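Local coordinates for type III secretion T3S chaperone (Chlamydia trachomatis, PDB 3K29), which probably acts as a YscO-like chaperone of the chlamydial type III secretion apparatus, and is a long helical hairpin of coiled-coil type that binds copies of itself, at residues E41-S44 / E45-K48; I85-S88 / E89-K93; H156-H159 / K160-Q163. All blocks are in the same frame, centred on the assembly; numbering follows the deposited sequence.

Interaction 1: residues E41-S44 / E45-K48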
loop_
_atom_site.group_PDB
_atom_site.type_symbol
_atom_site.label_atom_id
_atom_site.label_comp_id
_atom_site.label_asym_id
_atom_site.label_seq_id
_atom_site.Cartn_x
_atom_site.Cartn_y
_atom_site.Cartn_z
ATOM N N GLU A 41 3.647 -7.059 -20.866
ATOM C CA GLU A 41 3.376 -8.123 -21.830
ATOM C C GLU A 41 2.398 -7.702 -22.934
ATOM O O GLU A 41 2.657 -7.962 -24.113
ATOM C CB GLU A 41 2.837 -9.358 -21.141
ATOM C CG GLU A 41 3.909 -10.315 -20.722
ATOM C CD GLU A 41 3.416 -11.749 -20.632
ATOM O OE1 GLU A 41 2.702 -12.099 -19.651
ATOM O OE2 GLU A 41 3.775 -12.540 -21.539
ATOM N N ARG A 42 1.292 -7.043 -22.546
ATOM C CA ARG A 42 0.346 -6.495 -23.531
ATOM C C ARG A 42 1.004 -5.513 -24.460
ATOM O O ARG A 42 0.786 -5.544 -25.649
ATOM C CB ARG A 42 -0.865 -5.846 -22.860
ATOM C CG ARG A 42 -1.615 -6.788 -21.907
ATOM C CD ARG A 42 -2.574 -7.751 -22.587
ATOM N NE ARG A 42 -2.002 -8.511 -23.687
ATOM C CZ ARG A 42 -1.282 -9.633 -23.569
ATOM N NH1 ARG A 42 -1.019 -10.130 -22.360
ATOM N NH2 ARG A 42 -0.806 -10.241 -24.677
ATOM N N GLU A 43 1.801 -4.621 -23.912
ATOM C CA GLU A 43 2.475 -3.592 -24.703
ATOM C C GLU A 43 3.509 -4.214 -25.637
ATOM O O GLU A 43 3.739 -3.730 -26.746
ATOM C CB GLU A 43 3.090 -2.553 -23.766
ATOM C CG GLU A 43 2.041 -1.551 -23.324
ATOM C CD GLU A 43 2.479 -0.661 -22.173
ATOM O OE1 GLU A 43 3.476 -0.983 -21.520
ATOM O OE2 GLU A 43 1.815 0.362 -21.916
ATOM N N SER A 44 4.066 -5.334 -25.213
ATOM C CA SER A 44 5.056 -6.055 -26.008
ATOM C C SER A 44 4.353 -6.687 -27.212
ATOM O O SER A 44 4.761 -6.526 -28.386
ATOM C CB SER A 44 5.707 -7.111 -25.148
ATOM O OG SER A 44 6.340 -8.077 -25.941
ATOM N N GLU A 45 3.237 -7.345 -26.928
ATOM C CA GLU A 45 2.464 -7.982 -27.992
ATOM C C GLU A 45 1.930 -6.953 -28.961
ATOM O O GLU A 45 1.894 -7.182 -30.190
ATOM C CB GLU A 45 1.341 -8.851 -27.391
ATOM C CG GLU A 45 1.855 -10.142 -26.756
ATOM C CD GLU A 45 2.740 -10.968 -27.717
ATOM O OE1 GLU A 45 2.386 -11.091 -28.905
ATOM O OE2 GLU A 45 3.789 -11.497 -27.283
ATOM N N ARG A 46 1.538 -5.798 -28.429
ATOM C CA ARG A 46 1.056 -4.700 -29.274
ATOM C C ARG A 46 2.208 -4.182 -30.172
ATOM O O ARG A 46 2.014 -3.922 -31.368
ATOM C CB ARG A 46 0.517 -3.544 -28.440
ATOM C CG ARG A 46 -0.112 -2.397 -29.253
ATOM C CD ARG A 46 0.836 -1.191 -29.505
ATOM N NE ARG A 46 1.828 -0.988 -28.437
ATOM C CZ ARG A 46 1.631 -0.248 -27.339
ATOM N NH1 ARG A 46 0.479 0.381 -27.144
ATOM N NH2 ARG A 46 2.593 -0.134 -26.419
ATOM N N ASP A 47 3.390 -4.027 -29.582
ATOM C CA ASP A 47 4.564 -3.546 -30.354
ATOM C C ASP A 47 4.959 -4.482 -31.482
ATOM O O ASP A 47 5.324 -3.994 -32.542
ATOM C CB ASP A 47 5.738 -3.303 -29.413
ATOM C CG ASP A 47 5.509 -2.085 -28.507
ATOM O OD1 ASP A 47 4.672 -1.222 -28.852
ATOM O OD2 ASP A 47 6.160 -1.976 -27.457
ATOM N N LYS A 48 4.851 -5.807 -31.319
ATOM C CA LYS A 48 5.146 -6.669 -32.481
ATOM C C LYS A 48 4.167 -6.533 -33.633
ATOM O O LYS A 48 4.574 -6.470 -34.772
ATOM C CB LYS A 48 5.395 -8.116 -32.133
ATOM C CG LYS A 48 4.335 -8.835 -31.437
ATOM C CD LYS A 48 4.968 -10.051 -30.725
ATOM C CE LYS A 48 6.234 -9.657 -29.976
ATOM N NZ LYS A 48 6.463 -10.552 -28.833
#
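Four i to i+4 backbone hydrogen bonds join E41-S44 to E45-K48, one full turn of helix 8-66 bonded to the next: the amides of E45, R46, D47 and K48 give to the carbonyls of E41, R42, E43 and S44. Both segments lie in the predicted coiled coil of residues 18-52, where one flank of the helix packs against helix 70-160 and the rest is mostly polar or charged. R42 and R46 take the packing flank, and arginine suits it because its aliphatic chain can pack on an apolar neighbour: both touch V94, and R46 NH1 also forms a salt bridge with E91.

R42 bends at chi2 and chi3, which folds its guanidinium back toward the next turn; its NH2 comes to 3.4 Å from CG of E45, so it meets methylene rather than carboxylate. E43 and R46 run side by side in the same direction, their carboxylate and guanidinium planes 22° apart. The closest approach is NH2 of R46 to CG of E43, at 3.4 Å; OE2 of E43 is too distant from NH2 for a salt bridge and makes a long, weak ion pair with K98 of helix 70-160. NE of R46 donates instead to OD1 of D47 at 2.9 Å, reaching that oxygen from 47° out of the carboxylate plane, and a weak second bond comes from NH2. With D47 and E91 as partners, the guanidinium is held at two nitrogens, which should limit its rotation.

On another flank, K48 starts between its backbone N and carbonyl carbon (chi1 58°) and bends back along the helix at chi3. Its NZ thereby reaches OE2 of E45 at 3.2 Å, a salt bridge made from above the carboxylate plane, and lies 3.8 Å from OG of S44.

Interaction 2: residues I85-S88 / E89-K93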
loop_
_atom_site.group_PDB
_atom_site.type_symbol
_atom_site.label_atom_id
_atom_site.label_comp_id
_atom_site.label_asym_id
_atom_site.label_seq_id
_atom_site.Cartn_x
_atom_site.Cartn_y
_atom_site.Cartn_z
ATOM N N ILE A 85 -6.315 -3.449 -38.305
ATOM C CA ILE A 85 -7.365 -3.898 -37.381
ATOM C C ILE A 85 -6.724 -4.777 -36.298
ATOM O O ILE A 85 -7.076 -4.666 -35.151
ATOM C CB ILE A 85 -8.488 -4.670 -38.154
ATOM C CG1 ILE A 85 -9.210 -3.730 -39.119
ATOM C CG2 ILE A 85 -9.541 -5.366 -37.186
ATOM C CD1 ILE A 85 -10.097 -4.476 -40.140
ATOM N N GLN A 86 -5.777 -5.635 -36.642
ATOM C CA GLN A 86 -5.115 -6.377 -35.584
ATOM C C GLN A 86 -4.479 -5.414 -34.592
ATOM O O GLN A 86 -4.500 -5.673 -33.369
ATOM C CB GLN A 86 -4.012 -7.286 -36.089
ATOM C CG GLN A 86 -4.403 -8.262 -37.159
ATOM C CD GLN A 86 -3.174 -9.017 -37.691
ATOM O OE1 GLN A 86 -2.335 -9.475 -36.892
ATOM N NE2 GLN A 86 -3.053 -9.135 -39.012
ATOM N N LEU A 87 -3.844 -4.351 -35.113
ATOM C CA LEU A 87 -3.221 -3.360 -34.247
ATOM C C LEU A 87 -4.255 -2.679 -33.311
ATOM O O LEU A 87 -3.998 -2.594 -32.102
ATOM C CB LEU A 87 -2.426 -2.303 -35.057
ATOM C CG LEU A 87 -1.768 -1.202 -34.224
ATOM C CD1 LEU A 87 -0.792 -1.915 -33.117
ATOM C CD2 LEU A 87 -0.973 -0.236 -35.153
ATOM N N SER A 88 -5.384 -2.174 -33.837
ATOM C CA SER A 88 -6.416 -1.587 -32.957
ATOM C C SER A 88 -6.870 -2.601 -31.910
ATOM O O SER A 88 -7.163 -2.216 -30.789
ATOM C CB SER A 88 -7.631 -1.038 -33.726
ATOM O OG SER A 88 -8.201 -2.066 -34.528
ATOM N N GLU A 89 -6.913 -3.888 -32.250
ATOM C CA GLU A 89 -7.393 -4.894 -31.257
ATOM C C GLU A 89 -6.341 -5.032 -30.130
ATOM O O GLU A 89 -6.676 -5.180 -28.958
ATOM C CB GLU A 89 -7.676 -6.236 -31.929
ATOM C CG GLU A 89 -8.942 -6.209 -32.824
ATOM C CD GLU A 89 -9.093 -7.458 -33.697
ATOM O OE1 GLU A 89 -8.140 -8.258 -33.776
ATOM O OE2 GLU A 89 -10.149 -7.630 -34.332
ATOM N N GLU A 90 -5.055 -4.953 -30.494
ATOM C CA GLU A 90 -4.000 -5.009 -29.485
ATOM C C GLU A 90 -4.026 -3.775 -28.595
ATOM O O GLU A 90 -3.811 -3.912 -27.397
ATOM C CB GLU A 90 -2.604 -5.108 -30.128
ATOM C CG GLU A 90 -2.379 -6.415 -30.844
ATOM C CD GLU A 90 -2.460 -7.597 -29.926
ATOM O OE1 GLU A 90 -2.093 -7.474 -28.746
ATOM O OE2 GLU A 90 -2.886 -8.670 -30.382
ATOM N N GLU A 91 -4.236 -2.585 -29.173
ATOM C CA GLU A 91 -4.361 -1.360 -28.385
ATOM C C GLU A 91 -5.518 -1.436 -27.381
ATOM O O GLU A 91 -5.427 -0.888 -26.287
ATOM C CB GLU A 91 -4.597 -0.120 -29.256
ATOM C CG GLU A 91 -3.550 0.137 -30.330
ATOM C CD GLU A 91 -2.236 0.729 -29.787
ATOM O OE1 GLU A 91 -2.053 0.862 -28.540
ATOM O OE2 GLU A 91 -1.384 1.068 -30.642
ATOM N N GLU A 92 -6.627 -2.052 -27.787
ATOM C CA GLU A 92 -7.702 -2.313 -26.846
ATOM C C GLU A 92 -7.236 -3.208 -25.675
ATOM O O GLU A 92 -7.472 -2.859 -24.505
ATOM C CB GLU A 92 -8.954 -2.875 -27.556
ATOM C CG GLU A 92 -10.174 -2.934 -26.625
ATOM C CD GLU A 92 -10.371 -1.603 -25.865
ATOM O OE1 GLU A 92 -10.546 -0.564 -26.563
ATOM O OE2 GLU A 92 -10.326 -1.578 -24.587
ATOM N N LYS A 93 -6.575 -4.328 -25.983
ATOM C CA LYS A 93 -5.998 -5.178 -24.955
ATOM C C LYS A 93 -5.079 -4.427 -23.983
ATOM O O LYS A 93 -5.117 -4.712 -22.764
ATOM C CB LYS A 93 -5.220 -6.336 -25.556
ATOM C CG LYS A 93 -6.074 -7.493 -25.994
ATOM C CD LYS A 93 -5.130 -8.599 -26.538
ATOM C CE LYS A 93 -5.681 -9.203 -27.802
ATOM N NZ LYS A 93 -4.662 -9.958 -28.618
#
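The second arm of a long antiparallel helical hairpin, helix 70-160, supplies both I85-S88 and E89-K93, and the contact is one helical turn meeting the next. Amides of E89, E90, E91 and E92 bond to the carbonyls of I85, Q86, L87 and S88 in the regular i to i+4 pattern. O of I85 is gripped twice, by N of E89 at 3.0 Å and by OG of S88 at 2.9 Å, both from the same face of its carbonyl plane. Serine can do this because its hydroxyl sits between its own N and carbonyl carbon (chi1 56°), turned back over the preceding turn; a helix thus satisfies a short polar side chain by itself.

E89 extends beyond CG and crosses I85 at a slant, so that OE2 of E89 lies 3.7 Å from CG2 of I85, the branch methyl resting near a carboxylate oxygen. L87 and E91 instead run alongside each other, CD1 of L87 being 3.9 Å from OE2 of E91. E90 bends at chi2, and its OE2 receives NZ of K93 at 2.8 Å from above the carboxylate plane, a salt bridge three residues apart. E92 pairs with K96 further along the same helix.

Toward helix 8-66, E91 pairs with R46, E90 packs on that same arginine, Q86 touches V49, and L87 packs on K50 and Y53.

Interaction 3: residues H156-H159 / K160-Q163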
loop_
_atom_site.group_PDB
_atom_site.type_symbol
_atom_site.label_atom_id
_atom_site.label_comp_id
_atom_site.label_asym_id
_atom_site.label_seq_id
_atom_site.Cartn_x
_atom_site.Cartn_y
_atom_site.Cartn_z
ATOM N N HIS A 156 5.633 8.206 66.951
ATOM C CA HIS A 156 5.818 9.314 67.883
ATOM C C HIS A 156 4.772 9.303 69.001
ATOM O O HIS A 156 5.087 9.639 70.136
ATOM C CB HIS A 156 5.837 10.653 67.155
ATOM C CG HIS A 156 6.237 11.801 68.031
ATOM N ND1 HIS A 156 7.493 11.909 68.586
ATOM C CD2 HIS A 156 5.537 12.877 68.472
ATOM C CE1 HIS A 156 7.557 13.003 69.325
ATOM N NE2 HIS A 156 6.380 13.605 69.275
ATOM N N GLN A 157 3.542 8.906 68.691
ATOM C CA GLN A 157 2.531 8.720 69.735
ATOM C C GLN A 157 2.918 7.587 70.710
ATOM O O GLN A 157 2.532 7.621 71.880
ATOM C CB GLN A 157 1.152 8.478 69.132
ATOM C CG GLN A 157 0.605 9.712 68.407
ATOM C CD GLN A 157 -0.191 9.388 67.122
ATOM O OE1 GLN A 157 -0.452 8.205 66.803
ATOM N NE2 GLN A 157 -0.590 10.457 66.380
ATOM N N LEU A 158 3.696 6.615 70.232
ATOM C CA LEU A 158 4.225 5.543 71.100
ATOM C C LEU A 158 5.288 6.014 72.074
ATOM O O LEU A 158 5.361 5.518 73.211
ATOM C CB LEU A 158 4.774 4.378 70.279
ATOM C CG LEU A 158 3.677 3.475 69.730
ATOM C CD1 LEU A 158 4.190 2.749 68.517
ATOM C CD2 LEU A 158 3.213 2.507 70.783
ATOM N N HIS A 159 6.107 6.962 71.618
ATOM C CA HIS A 159 7.169 7.569 72.431
ATOM C C HIS A 159 6.624 8.613 73.430
ATOM O O HIS A 159 7.251 8.884 74.452
ATOM C CB HIS A 159 8.244 8.208 71.532
ATOM C CG HIS A 159 9.231 7.232 70.959
ATOM N ND1 HIS A 159 9.176 6.795 69.650
ATOM C CD2 HIS A 159 10.318 6.632 71.511
ATOM C CE1 HIS A 159 10.177 5.957 69.424
ATOM N NE2 HIS A 159 10.879 5.836 70.540
ATOM N N LYS A 160 5.477 9.217 73.117
ATOM C CA LYS A 160 4.789 10.093 74.060
ATOM C C LYS A 160 4.222 9.243 75.185
ATOM O O LYS A 160 4.352 9.588 76.362
ATOM C CB LYS A 160 3.666 10.872 73.380
ATOM C CG LYS A 160 4.144 12.001 72.481
ATOM C CD LYS A 160 3.102 12.357 71.411
ATOM C CE LYS A 160 1.832 12.947 72.008
ATOM N NZ LYS A 160 2.087 14.248 72.688
ATOM N N GLN A 161 3.610 8.123 74.806
ATOM C CA GLN A 161 3.075 7.142 75.750
ATOM C C GLN A 161 4.171 6.472 76.607
ATOM O O GLN A 161 3.888 5.525 77.353
ATOM C CB GLN A 161 2.268 6.091 74.990
ATOM C CG GLN A 161 1.346 5.247 75.861
ATOM C CD GLN A 161 0.377 4.387 75.041
ATOM O OE1 GLN A 161 0.469 4.311 73.803
ATOM N NE2 GLN A 161 -0.562 3.739 75.732
ATOM N N LYS A 162 5.409 6.975 76.507
ATOM C CA LYS A 162 6.527 6.532 77.356
ATOM C C LYS A 162 6.330 6.851 78.850
ATOM O O LYS A 162 6.992 6.243 79.695
ATOM C CB LYS A 162 7.851 7.130 76.865
ATOM C CG LYS A 162 8.529 6.363 75.725
ATOM C CD LYS A 162 9.835 5.699 76.167
ATOM C CE LYS A 162 9.604 4.344 76.817
ATOM N NZ LYS A 162 9.223 3.330 75.798
ATOM N N GLN A 163 5.448 7.812 79.152
ATOM C CA GLN A 163 5.029 8.154 80.528
ATOM C C GLN A 163 3.695 8.913 80.536
ATOM O O GLN A 163 2.653 8.367 80.907
ATOM C CB GLN A 163 6.107 8.969 81.263
ATOM C CG GLN A 163 6.186 10.448 80.864
ATOM C CD GLN A 163 6.322 10.665 79.360
ATOM O OE1 GLN A 163 7.377 10.414 78.768
ATOM N NE2 GLN A 163 5.249 11.133 78.735
#
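O of H156 takes the amide of K160 at 3.0 Å, the shortest sound polar bond between H156-H159 and K160-Q163, where helix 70-160 comes to its C-terminal end. The bond is still helical, and the next, from N of Q161 to O of Q157, is longer at 3.2 Å, with its donor 37° out of the carbonyl plane. Q161 then leaves helical backbone angles (psi 8°), and a type I beta turn from K160 to Q163 carries the chain onward, closed by a weak bond from N of Q163 to O of K160.

The side chains here are exposed and mostly polar, which suits a tip that projects beyond the hairpin, with no other helix of the chain beside it. CG of H156 is anti to its amide nitrogen (chi1 -171°), and this brings the imidazole beside the next turn. There K160 crosses it obliquely, CD of K160 lying 3.9 Å from CD2 of H156: hydrocarbon against ring, with NZ led away. The imidazole of H159 turns back along the helix, where ND1 of H159 bonds to the carbonyl O of L155.

Overall arrangement
All three are surface contacts within continuous chain, with no buried residue among them. Interactions 1 and 2 lie on the two arms of one hairpin, helix 8-66 and helix 70-160, with centres 10 Å apart, and they touch directly: R46 of the first arm meets E91 in a salt bridge and packs against E90 of the second, with L87 adding apolar packing. Interaction 3 shares helix 70-160 with interaction 2, yet its centre is 106 Å away, on the opposite side of the chain's centre. There the regular backbone bonding fades into a turn, and its residues form no salt bridge among themselves.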